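PDB 3PPI: 3-hydroxyacyl-CoA dehydrogenase type-2 from Mycobacterium avium, which probably catalyses the NAD-dependent oxidation of 3-hydroxyacyl-CoA to 3-oxoacyl-CoA, as a member of the short-chain dehydrogenase/reductase family. Local coordinates for residues N84-E96 with D138-V151. Sequence-based numbering, arbitrary orientation. Where two conformers were deposited one is given.
Sequences NVTSEDSVLAAIE and DLYLNGTYNVARLV
Leu150 of helix 138-151 is a knob in a hole made by Glu88, Val91, Leu92 and Ile95. Leu150 CD1 lies 3.8 Å from Val91 CG1. Ile95 CD1 presses on the helix backbone, 3.4 Å from Leu150 O. The axes of segments 88-96 and 138-151 come within 9.9 Å and cross at -45°. Further along, Val85 CG1 rests on Val147 CG2 at 3.7 Å. Val85 CG2 lies 3.9 Å from Gly143 CA, and the CA atoms of Thr86 and Gly143 are 4.7 Å apart. This packed side continues onto strands 31-36 and 103-109, so the contact joins two neighbouring helices on one face of a Rossmann-type sheet.

A buried polar part adjoins it. The Asn146 amide joins the backbone at Val85 to Arg149 and, through Arg149, to Glu88. With CG anti to the backbone N (chi1 -168°), Asn146 ND2 reaches Val85 O at 2.9 Å. Asn146 OD1 accepts hydrogen bonds from both NE and NH2 of Arg149, which grip it side-on. Arg149 NH2 also donates to the anti lone pair of Glu88 OE1 at 2.7 Å, in a salt bridge.

The looser side is more exposed. Thr86 CG2 lies 3.6 Å from Asp138 O, near Gly143. Leu92 CD2 meets Leu150 CD2 at the rim. A water joins Glu88 OE1 to Arg149 NH1, which also bonds Ala128 O of the second subunit. In-plane partners Asn146 OD1, Glu88 OE1 and the water fix the guanidinium's orientation, with Leu150 CD2 over one face. Its charge is probably offset by Glu88, and the same network links this helix pair to the subunit interface.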
ATOM      1  N   ASN A  84      15.857  -8.296  28.073  1.00 28.60           N
ATOM      2  CA  ASN A  84      14.559  -8.805  27.691  1.00 27.47           C
ATOM      3  C   ASN A  84      13.740  -7.599  27.239  1.00 26.65           C
ATOM      4  O   ASN A  84      13.398  -6.739  28.062  1.00 25.91           O
ATOM      5  CB  ASN A  84      13.895  -9.490  28.886  1.00 28.15           C
ATOM      6  CG  ASN A  84      12.554 -10.109  28.547  1.00 28.16           C
ATOM      7  OD1 ASN A  84      11.922  -9.770  27.552  1.00 28.37           O
ATOM      8  ND2 ASN A  84      12.106 -11.008  29.393  1.00 32.39           N
ATOM      9  N   VAL A  85      13.416  -7.545  25.942  1.00 25.55           N
ATOM     10  CA  VAL A  85      12.775  -6.365  25.357  1.00 24.76           C
ATOM     11  C   VAL A  85      11.383  -6.067  25.911  1.00 24.25           C
ATOM     12  O   VAL A  85      10.918  -4.935  25.790  1.00 23.63           O
ATOM     13  CB  VAL A  85      12.684  -6.441  23.819  1.00 24.23           C
ATOM     14  CG1 VAL A  85      14.070  -6.364  23.205  1.00 24.59           C
ATOM     15  CG2 VAL A  85      11.924  -7.713  23.382  1.00 23.16           C
ATOM     16  N   THR A  86      10.737  -7.063  26.522  1.00 24.80           N
ATOM     17  CA  THR A  86       9.423  -6.869  27.152  1.00 25.20           C
ATOM     18  C   THR A  86       9.501  -6.384  28.614  1.00 26.18           C
ATOM     19  O   THR A  86       8.471  -6.136  29.241  1.00 27.16           O
ATOM     20  CB  THR A  86       8.577  -8.158  27.069  1.00 24.77           C
ATOM     21  OG1 THR A  86       9.166  -9.202  27.863  1.00 28.14           O
ATOM     22  CG2 THR A  86       8.478  -8.622  25.612  1.00 25.77           C
ATOM     23  N   SER A  87      10.708  -6.253  29.159  1.00 26.23           N
ATOM     24  CA  SER A  87      10.885  -5.797  30.547  1.00 27.38           C
ATOM     25  C   SER A  87      11.391  -4.349  30.605  1.00 26.90           C
ATOM     26  O   SER A  87      12.471  -4.048  30.104  1.00 26.29           O
ATOM     27  CB  SER A  87      11.850  -6.737  31.285  1.00 28.35           C
ATOM     28  OG  SER A  87      12.467  -6.094  32.387  1.00 29.78           O
ATOM     29  N   GLU A  88      10.614  -3.463  31.221  1.00 27.14           N
ATOM     30  CA  GLU A  88      11.028  -2.060  31.378  1.00 27.77           C
ATOM     31  C   GLU A  88      12.376  -1.937  32.089  1.00 28.73           C
ATOM     32  O   GLU A  88      13.272  -1.235  31.609  1.00 27.39           O
ATOM     33  CB  GLU A  88       9.977  -1.259  32.145  1.00 28.66           C
ATOM     34  CG  GLU A  88      10.423   0.171  32.486  1.00 29.53           C
ATOM     35  CD  GLU A  88       9.290   1.012  33.022  1.00 32.31           C
ATOM     36  OE1 GLU A  88       8.326   1.276  32.258  1.00 31.60           O
ATOM     37  OE2 GLU A  88       9.355   1.399  34.216  1.00 36.48           O
ATOM     38  N   ASP A  89      12.521  -2.637  33.218  1.00 29.84           N
ATOM     39  CA  ASP A  89      13.765  -2.605  34.000  1.00 31.86           C
ATOM     40  C   ASP A  89      14.978  -2.941  33.153  1.00 30.89           C
ATOM     41  O   ASP A  89      16.014  -2.300  33.248  1.00 30.97           O
ATOM     42  CB  ASP A  89      13.735  -3.611  35.162  1.00 33.58           C
ATOM     43  CG  ASP A  89      12.690  -3.287  36.208  1.00 38.33           C
ATOM     44  OD1 ASP A  89      11.901  -2.328  36.016  1.00 44.44           O
ATOM     45  OD2 ASP A  89      12.643  -4.019  37.232  1.00 45.96           O
ATOM     46  N   SER A  90      14.840  -3.993  32.364  1.00 29.82           N
ATOM     47  CA  SER A  90      15.934  -4.525  31.572  1.00 29.86           C
ATOM     48  C   SER A  90      16.341  -3.556  30.457  1.00 28.30           C
ATOM     49  O   SER A  90      17.529  -3.340  30.203  1.00 28.28           O
ATOM     50  CB  SER A  90      15.495  -5.865  30.977  1.00 29.76           C
ATOM     51  OG  SER A  90      16.585  -6.572  30.443  1.00 32.22           O
ATOM     52  N   VAL A  91      15.353  -2.964  29.793  1.00 26.45           N
ATOM     53  CA  VAL A  91      15.631  -1.964  28.762  1.00 25.15           C
ATOM     54  C   VAL A  91      16.219  -0.677  29.366  1.00 25.94           C
ATOM     55  O   VAL A  91      17.136  -0.079  28.800  1.00 25.30           O
ATOM     56  CB  VAL A  91      14.375  -1.663  27.922  1.00 24.09           C
ATOM     57  CG1 VAL A  91      14.629  -0.495  26.959  1.00 21.85           C
ATOM     58  CG2 VAL A  91      13.942  -2.940  27.165  1.00 21.55           C
ATOM     59  N   LEU A  92      15.708  -0.267  30.523  1.00 27.16           N
ATOM     60  CA  LEU A  92      16.247   0.908  31.213  1.00 27.99           C
ATOM     61  C   LEU A  92      17.732   0.727  31.563  1.00 29.29           C
ATOM     62  O   LEU A  92      18.494   1.689  31.498  1.00 29.37           O
ATOM     63  CB  LEU A  92      15.422   1.249  32.459  1.00 28.74           C
ATOM     64  CG  LEU A  92      14.064   1.929  32.245  1.00 27.88           C
ATOM     65  CD1 LEU A  92      13.439   2.227  33.625  1.00 29.87           C
ATOM     66  CD2 LEU A  92      14.203   3.200  31.426  1.00 27.41           C
ATOM     67  N   ALA A  93      18.131  -0.502  31.911  1.00 29.97           N
ATOM     68  CA  ALA A  93      19.536  -0.818  32.153  1.00 31.07           C
ATOM     69  C   ALA A  93      20.365  -0.723  30.870  1.00 30.41           C
ATOM     70  O   ALA A  93      21.508  -0.272  30.902  1.00 31.29           O
ATOM     71  CB  ALA A  93      19.694  -2.213  32.800  1.00 31.53           C
ATOM     72  N   ALA A  94      19.805  -1.157  29.746  1.00 29.30           N
ATOM     73  CA  ALA A  94      20.510  -1.036  28.472  1.00 28.90           C
ATOM     74  C   ALA A  94      20.716   0.442  28.108  1.00 28.75           C
ATOM     75  O   ALA A  94      21.749   0.811  27.579  1.00 29.08           O
ATOM     76  CB  ALA A  94      19.764  -1.787  27.362  1.00 27.46           C
ATOM     77  N   ILE A  95      19.731   1.277  28.425  1.00 28.67           N
ATOM     78  CA  ILE A  95      19.808   2.716  28.192  1.00 28.82           C
ATOM     79  C   ILE A  95      20.891   3.391  29.044  1.00 30.94           C
ATOM     80  O   ILE A  95      21.638   4.244  28.538  1.00 30.81           O
ATOM     81  CB  ILE A  95      18.436   3.382  28.414  1.00 28.13           C
ATOM     82  CG1 ILE A  95      17.485   2.951  27.302  1.00 26.86           C
ATOM     83  CG2 ILE A  95      18.546   4.894  28.435  1.00 27.63           C
ATOM     84  CD1 ILE A  95      16.030   3.384  27.506  1.00 25.98           C
ATOM     85  N   GLU A  96      20.992   3.005  30.318  1.00 32.68           N
ATOM     86  CA  GLU A  96      22.022   3.561  31.196  0.50 34.42           C
ATOM     87  C   GLU A  96      23.416   3.165  30.702  1.00 34.60           C
ATOM     88  O   GLU A  96      24.331   3.977  30.720  1.00 35.83           O
ATOM     89  CB  GLU A  96      21.815   3.114  32.650  0.50 35.78           C
ATOM     90  CG  GLU A  96      20.532   3.651  33.307  0.50 37.35           C
ATOM     91  CD  GLU A  96      20.551   5.163  33.533  0.50 39.81           C
ATOM     92  OE1 GLU A  96      21.432   5.646  34.273  0.50 43.93           O
ATOM     93  OE2 GLU A  96      19.672   5.868  32.989  0.50 40.31           O
ATOM     94  N   ASP A 138       3.522 -10.385  21.674  1.00 19.82           N
ATOM     95  CA  ASP A 138       4.306  -9.867  22.805  1.00 21.41           C
ATOM     96  C   ASP A 138       5.776  -9.592  22.439  1.00 21.25           C
ATOM     97  O   ASP A 138       6.295  -8.532  22.745  1.00 21.32           O
ATOM     98  CB  ASP A 138       4.289 -10.817  24.006  1.00 22.89           C
ATOM     99  CG  ASP A 138       2.954 -10.829  24.761  1.00 25.62           C
ATOM    100  OD1 ASP A 138       2.131  -9.892  24.649  1.00 30.75           O
ATOM    101  OD2 ASP A 138       2.727 -11.814  25.483  1.00 31.46           O
ATOM    102  N   LEU A 139       6.420 -10.534  21.759  1.00 20.82           N
ATOM    103  CA  LEU A 139       7.836 -10.414  21.438  1.00 20.91           C
ATOM    104  C   LEU A 139       8.086  -9.357  20.350  1.00 20.64           C
ATOM    105  O   LEU A 139       8.941  -8.482  20.520  1.00 20.13           O
ATOM    106  CB  LEU A 139       8.399 -11.767  20.973  1.00 21.03           C
ATOM    107  CG  LEU A 139       9.893 -11.808  20.618  1.00 21.98           C
ATOM    108  CD1 LEU A 139      10.723 -11.334  21.819  1.00 22.09           C
ATOM    109  CD2 LEU A 139      10.339 -13.210  20.183  1.00 23.39           C
ATOM    110  N   TYR A 140       7.341  -9.438  19.241  1.00 19.66           N
ATOM    111  CA  TYR A 140       7.644  -8.648  18.042  1.00 19.00           C
ATOM    112  C   TYR A 140       6.980  -7.279  17.989  1.00 18.78           C
ATOM    113  O   TYR A 140       7.560  -6.330  17.425  1.00 19.05           O
ATOM    114  CB  TYR A 140       7.332  -9.445  16.761  1.00 18.56           C
ATOM    115  CG  TYR A 140       8.195 -10.655  16.650  1.00 20.97           C
ATOM    116  CD1 TYR A 140       9.556 -10.528  16.409  1.00 22.48           C
ATOM    117  CD2 TYR A 140       7.675 -11.937  16.856  1.00 22.88           C
ATOM    118  CE1 TYR A 140      10.384 -11.654  16.356  1.00 25.05           C
ATOM    119  CE2 TYR A 140       8.481 -13.049  16.794  1.00 23.69           C
ATOM    120  CZ  TYR A 140       9.840 -12.903  16.537  1.00 24.71           C
ATOM    121  OH  TYR A 140      10.672 -13.997  16.506  1.00 27.09           O
ATOM    122  N   LEU A 141       5.768  -7.174  18.544  1.00 17.81           N
ATOM    123  CA  LEU A 141       5.045  -5.903  18.563  1.00 16.76           C
ATOM    124  C   LEU A 141       5.215  -5.211  19.925  1.00 17.67           C
ATOM    125  O   LEU A 141       5.800  -4.124  19.993  1.00 17.07           O
ATOM    126  CB  LEU A 141       3.571  -6.100  18.206  1.00 15.61           C
ATOM    127  CG  LEU A 141       2.696  -4.849  18.154  1.00 15.57           C
ATOM    128  CD1 LEU A 141       3.368  -3.720  17.323  1.00 14.98           C
ATOM    129  CD2 LEU A 141       1.322  -5.210  17.594  1.00 16.38           C
ATOM    130  N   ASN A 142       4.719  -5.812  21.007  1.00 18.48           N
ATOM    131  CA  ASN A 142       4.860  -5.186  22.342  1.00 19.00           C
ATOM    132  C   ASN A 142       6.334  -4.923  22.685  1.00 19.21           C
ATOM    133  O   ASN A 142       6.674  -3.854  23.179  1.00 18.84           O
ATOM    134  CB  ASN A 142       4.188  -6.001  23.478  1.00 19.94           C
ATOM    135  CG  ASN A 142       2.673  -6.099  23.325  1.00 21.47           C
ATOM    136  OD1 ASN A 142       2.117  -5.529  22.430  1.00 28.63           O
ATOM    137  ND2 ASN A 142       2.020  -6.847  24.196  1.00 25.95           N
ATOM    138  N   GLY A 143       7.207  -5.885  22.402  1.00 18.69           N
ATOM    139  CA  GLY A 143       8.637  -5.709  22.645  1.00 19.21           C
ATOM    140  C   GLY A 143       9.223  -4.522  21.889  1.00 18.60           C
ATOM    141  O   GLY A 143       9.998  -3.735  22.439  1.00 19.26           O
ATOM    142  N   THR A 144       8.830  -4.369  20.638  1.00 17.45           N
ATOM    143  CA  THR A 144       9.268  -3.221  19.837  1.00 16.80           C
ATOM    144  C   THR A 144       8.782  -1.920  20.452  1.00 17.02           C
ATOM    145  O   THR A 144       9.569  -0.969  20.581  1.00 18.08           O
ATOM    146  CB  THR A 144       8.805  -3.333  18.382  1.00 16.11           C
ATOM    147  OG1 THR A 144       9.480  -4.445  17.787  1.00 17.04           O
ATOM    148  CG2 THR A 144       9.120  -2.041  17.569  1.00 13.43           C
ATOM    149  N   TYR A 145       7.513  -1.873  20.848  1.00 16.00           N
ATOM    150  CA  TYR A 145       6.956  -0.643  21.417  1.00 16.16           C
ATOM    151  C   TYR A 145       7.643  -0.294  22.730  1.00 17.05           C
ATOM    152  O   TYR A 145       7.930   0.876  22.987  1.00 17.18           O
ATOM    153  CB  TYR A 145       5.455  -0.732  21.604  1.00 16.15           C
ATOM    154  CG  TYR A 145       4.797   0.609  21.859  1.00 15.64           C
ATOM    155  CD1 TYR A 145       4.592   1.500  20.821  1.00 16.94           C
ATOM    156  CD2 TYR A 145       4.434   1.000  23.137  1.00 15.96           C
ATOM    157  CE1 TYR A 145       4.001   2.739  21.035  1.00 18.91           C
ATOM    158  CE2 TYR A 145       3.835   2.244  23.374  1.00 16.35           C
ATOM    159  CZ  TYR A 145       3.616   3.101  22.316  1.00 17.76           C
ATOM    160  OH  TYR A 145       3.020   4.324  22.507  1.00 20.20           O
ATOM    161  N   ASN A 146       7.952  -1.310  23.536  1.00 17.71           N
ATOM    162  CA  ASN A 146       8.600  -1.098  24.833  1.00 18.64           C
ATOM    163  C   ASN A 146      10.009  -0.522  24.666  1.00 18.48           C
ATOM    164  O   ASN A 146      10.381   0.417  25.363  1.00 18.91           O
ATOM    165  CB  ASN A 146       8.661  -2.396  25.651  1.00 18.97           C
ATOM    166  CG  ASN A 146       9.048  -2.158  27.111  1.00 21.49           C
ATOM    167  OD1 ASN A 146       8.408  -1.357  27.822  1.00 23.12           O
ATOM    168  ND2 ASN A 146      10.086  -2.868  27.577  1.00 20.15           N
ATOM    169  N   VAL A 147      10.779  -1.080  23.740  1.00 18.50           N
ATOM    170  CA  VAL A 147      12.112  -0.556  23.451  1.00 18.61           C
ATOM    171  C   VAL A 147      11.980   0.887  22.932  1.00 18.89           C
ATOM    172  O   VAL A 147      12.667   1.792  23.410  1.00 19.47           O
ATOM    173  CB  VAL A 147      12.873  -1.451  22.444  1.00 18.47           C
ATOM    174  CG1 VAL A 147      14.203  -0.815  22.034  1.00 17.17           C
ATOM    175  CG2 VAL A 147      13.104  -2.836  23.047  1.00 18.26           C
ATOM    176  N   ALA A 148      11.050   1.104  22.001  1.00 17.99           N
ATOM    177  CA  ALA A 148      10.909   2.409  21.361  1.00 17.72           C
ATOM    178  C   ALA A 148      10.512   3.513  22.345  1.00 18.47           C
ATOM    179  O   ALA A 148      11.057   4.624  22.270  1.00 18.48           O
ATOM    180  CB  ALA A 148       9.910   2.349  20.214  1.00 16.48           C
ATOM    181  N   ARG A 149       9.545   3.229  23.228  1.00 18.14           N
ATOM    182  CA  ARG A 149       9.059   4.246  24.129  1.00 18.60           C
ATOM    183  C   ARG A 149      10.155   4.682  25.108  1.00 19.49           C
ATOM    184  O   ARG A 149      10.332   5.874  25.345  1.00 19.72           O
ATOM    185  CB  ARG A 149       7.769   3.809  24.839  1.00 19.00           C
ATOM    186  CG  ARG A 149       7.960   2.893  26.001  1.00 19.71           C
ATOM    187  CD  ARG A 149       6.666   2.202  26.484  1.00 20.25           C
ATOM    188  NE  ARG A 149       7.071   1.303  27.569  1.00 19.25           N
ATOM    189  CZ  ARG A 149       7.218   1.650  28.844  1.00 20.10           C
ATOM    190  NH1 ARG A 149       6.906   2.871  29.275  1.00 20.66           N
ATOM    191  NH2 ARG A 149       7.684   0.761  29.708  1.00 20.66           N
ATOM    192  N   LEU A 150      10.916   3.725  25.622  1.00 19.41           N
ATOM    193  CA  LEU A 150      11.934   4.009  26.627  1.00 20.74           C
ATOM    194  C   LEU A 150      13.166   4.684  26.006  1.00 21.10           C
ATOM    195  O   LEU A 150      13.699   5.672  26.561  1.00 21.09           O
ATOM    196  CB  LEU A 150      12.310   2.717  27.375  1.00 21.31           C
ATOM    197  CG  LEU A 150      11.164   2.103  28.193  1.00 20.01           C
ATOM    198  CD1 LEU A 150      11.468   0.664  28.675  1.00 19.01           C
ATOM    199  CD2 LEU A 150      10.835   3.010  29.396  1.00 22.46           C
ATOM    200  N   VAL A 151      13.592   4.194  24.841  1.00 20.14           N
ATOM    201  CA  VAL A 151      14.742   4.790  24.150  1.00 20.58           C
ATOM    202  C   VAL A 151      14.359   6.188  23.629  1.00 20.26           C
ATOM    203  O   VAL A 151      15.147   7.127  23.732  1.00 20.75           O
ATOM    204  CB  VAL A 151      15.263   3.887  23.001  1.00 20.32           C
ATOM    205  CG1 VAL A 151      16.302   4.632  22.151  1.00 22.42           C
ATOM    206  CG2 VAL A 151      15.853   2.585  23.563  1.00 20.34           C
TER
HETATM  207  O   HOH W   1       7.396   3.584  31.998  1.00 30.60           O